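Local coordinates for protein YiiM (Escherichia coli, PDB 1O65) that is of uncertain function but may bind molybdenum and act as an oxidoreductase on nitrogenous compounds, at residues L78-E83 with P94-N99. Numbering follows the deposited sequence.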
loop_
_atom_site.group_PDB
_atom_site.type_symbol
_atom_site.label_atom_id
_atom_site.label_comp_id
_atom_site.label_asym_id
_atom_site.label_seq_id
_atom_site.Cartn_x
_atom_site.Cartn_y
_atom_site.Cartn_z
ATOM N N LEU A 78 -0.890 2.641 -16.523
ATOM C CA LEU A 78 -0.220 2.902 -17.803
ATOM C C LEU A 78 0.768 1.758 -18.076
ATOM O O LEU A 78 0.746 1.120 -19.131
ATOM C CB LEU A 78 0.561 4.216 -17.753
ATOM C CG LEU A 78 -0.288 5.482 -17.547
ATOM C CD1 LEU A 78 0.625 6.685 -17.298
ATOM C CD2 LEU A 78 -1.183 5.717 -18.764
ATOM N N TYR A 79 1.648 1.481 -17.109
ATOM C CA TYR A 79 2.589 0.388 -17.270
ATOM C C TYR A 79 1.892 -0.941 -17.549
ATOM O O TYR A 79 2.293 -1.685 -18.453
ATOM C CB TYR A 79 3.498 0.271 -16.044
ATOM C CG TYR A 79 4.413 -0.945 -16.113
ATOM C CD1 TYR A 79 5.637 -0.896 -16.747
ATOM C CD2 TYR A 79 4.024 -2.141 -15.539
ATOM C CE1 TYR A 79 6.447 -2.016 -16.808
ATOM C CE2 TYR A 79 4.834 -3.253 -15.579
ATOM C CZ TYR A 79 6.038 -3.195 -16.222
ATOM O OH TYR A 79 6.833 -4.323 -16.269
ATOM N N TRP A 80 0.854 -1.309 -16.798
ATOM C CA TRP A 80 0.216 -2.604 -17.043
ATOM C C TRP A 80 -0.481 -2.665 -18.385
ATOM O O TRP A 80 -0.322 -3.671 -19.096
ATOM C CB TRP A 80 -0.710 -3.018 -15.908
ATOM C CG TRP A 80 -0.003 -3.177 -14.593
ATOM C CD1 TRP A 80 -0.282 -2.515 -13.444
ATOM C CD2 TRP A 80 1.114 -4.040 -14.309
ATOM N NE1 TRP A 80 0.599 -2.899 -12.462
ATOM C CE2 TRP A 80 1.457 -3.842 -12.959
ATOM C CE3 TRP A 80 1.848 -4.965 -15.051
ATOM C CZ2 TRP A 80 2.501 -4.538 -12.333
ATOM C CZ3 TRP A 80 2.868 -5.672 -14.432
ATOM C CH2 TRP A 80 3.204 -5.451 -13.080
ATOM N N ALA A 81 -1.207 -1.622 -18.779
ATOM C CA ALA A 81 -1.867 -1.613 -20.075
ATOM C C ALA A 81 -0.844 -1.775 -21.202
ATOM O O ALA A 81 -1.132 -2.475 -22.164
ATOM C CB ALA A 81 -2.722 -0.387 -20.300
ATOM N N ARG A 82 0.328 -1.184 -21.081
ATOM C CA ARG A 82 1.380 -1.309 -22.081
ATOM C C ARG A 82 2.057 -2.671 -22.026
ATOM O O ARG A 82 2.742 -3.084 -22.965
ATOM C CB ARG A 82 2.398 -0.189 -21.868
ATOM C CG ARG A 82 3.568 -0.174 -22.832
ATOM C CD ARG A 82 4.731 0.618 -22.245
ATOM N NE ARG A 82 4.320 1.938 -21.792
ATOM C CZ ARG A 82 4.682 2.513 -20.650
ATOM N NH1 ARG A 82 5.484 1.910 -19.777
ATOM N NH2 ARG A 82 4.225 3.736 -20.368
ATOM N N GLU A 83 1.960 -3.373 -20.901
ATOM C CA GLU A 83 2.550 -4.707 -20.796
ATOM C C GLU A 83 1.570 -5.765 -21.270
ATOM O O GLU A 83 1.920 -6.859 -21.713
ATOM C CB GLU A 83 3.004 -4.961 -19.362
ATOM C CG GLU A 83 4.199 -4.081 -18.970
ATOM C CD GLU A 83 5.445 -4.510 -19.730
ATOM O OE1 GLU A 83 5.695 -5.736 -19.768
ATOM O OE2 GLU A 83 6.137 -3.626 -20.276
ATOM N N PRO A 94 -10.771 0.459 -9.655
ATOM C CA PRO A 94 -9.829 -0.038 -8.667
ATOM C C PRO A 94 -9.535 -1.514 -8.840
ATOM O O PRO A 94 -9.604 -2.308 -7.883
ATOM C CB PRO A 94 -10.606 0.206 -7.369
ATOM C CG PRO A 94 -12.010 -0.181 -7.767
ATOM C CD PRO A 94 -12.172 0.302 -9.175
ATOM N N ALA A 95 -9.048 -1.897 -10.022
ATOM C CA ALA A 95 -8.775 -3.290 -10.323
ATOM C C ALA A 95 -7.878 -3.966 -9.298
ATOM O O ALA A 95 -7.999 -5.166 -9.058
ATOM C CB ALA A 95 -8.164 -3.451 -11.706
ATOM N N PHE A 96 -6.953 -3.237 -8.678
ATOM C CA PHE A 96 -6.065 -3.863 -7.697
ATOM C C PHE A 96 -6.650 -3.903 -6.303
ATOM O O PHE A 96 -5.919 -4.272 -5.376
ATOM C CB PHE A 96 -4.686 -3.168 -7.712
ATOM C CG PHE A 96 -3.831 -3.642 -8.863
ATOM C CD1 PHE A 96 -3.055 -4.781 -8.750
ATOM C CD2 PHE A 96 -3.843 -2.973 -10.075
ATOM C CE1 PHE A 96 -2.291 -5.227 -9.813
ATOM C CE2 PHE A 96 -3.083 -3.410 -11.147
ATOM C CZ PHE A 96 -2.305 -4.536 -11.018
ATOM N N GLY A 97 -7.911 -3.563 -6.110
ATOM C CA GLY A 97 -8.544 -3.602 -4.803
ATOM C C GLY A 97 -8.326 -2.344 -3.963
ATOM O O GLY A 97 -8.788 -2.270 -2.815
ATOM N N GLU A 98 -7.755 -1.284 -4.510
ATOM C CA GLU A 98 -7.497 -0.082 -3.749
ATOM C C GLU A 98 -8.718 0.681 -3.280
ATOM O O GLU A 98 -9.795 0.716 -3.870
ATOM C CB GLU A 98 -6.606 0.872 -4.571
ATOM C CG GLU A 98 -7.274 1.441 -5.804
ATOM C CD GLU A 98 -6.949 0.619 -7.039
ATOM O OE1 GLU A 98 -6.923 -0.621 -6.926
ATOM O OE2 GLU A 98 -6.707 1.194 -8.119
ATOM N N ASN A 99 -8.536 1.367 -2.146
ATOM C CA ASN A 99 -9.570 2.273 -1.645
ATOM C C ASN A 99 -9.251 3.687 -2.147
ATOM O O ASN A 99 -10.157 4.463 -2.413
ATOM C CB ASN A 99 -9.596 2.323 -0.126
ATOM C CG ASN A 99 -9.778 0.958 0.501
ATOM O OD1 ASN A 99 -8.875 0.498 1.220
ATOM N ND2 ASN A 99 -10.933 0.350 0.238
#
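In both Trp80 and Phe96, CG lies anti to the carbonyl carbon and beside the backbone N (chi1 -61° and -79°), and these torsions carry the two rings into the space between segments whose nearest CA atoms, those of Trp80 and Ala95, are 11.2 Å apart; the side chains cross at about a right angle. The meeting is confined to the pyrrole side of the indole and the far end of the phenyl ring: Trp80 NE1 comes to 3.6 Å from Phe96 CZ, and Trp80 CD1 to 3.7 Å from Phe96 CE2. The five-membered ring of Trp80 and the ring of Phe96 have centroids 5.2 Å apart and planes at 36°, a tilt that is neither a stack nor edge-to-face. The indole N-H is spent on the hydroxyl of Tyr72, whose ring also stacks on Phe96, so one tyrosine ties the pair to strand 69-73. Ile144 and Leu147 of helix 144-151 pack on Trp80, and Met148 of the same helix touches Phe96. Phe96 itself sits in a type I turn closed by the bond from Gly97 N to Pro94 O (2.8 Å), its carbonyl held by Arg129. With Trp80 cut back to an alanine, the CZ/CE2 end of Phe96 is likely to lose its neighbour and the Tyr72 hydroxyl its indole partner. The pair thus belongs to a buried aromatic cluster within the MOSC domain, joining helix 75-83 to the loop that leads into strand 100-102 of the mixed sheet.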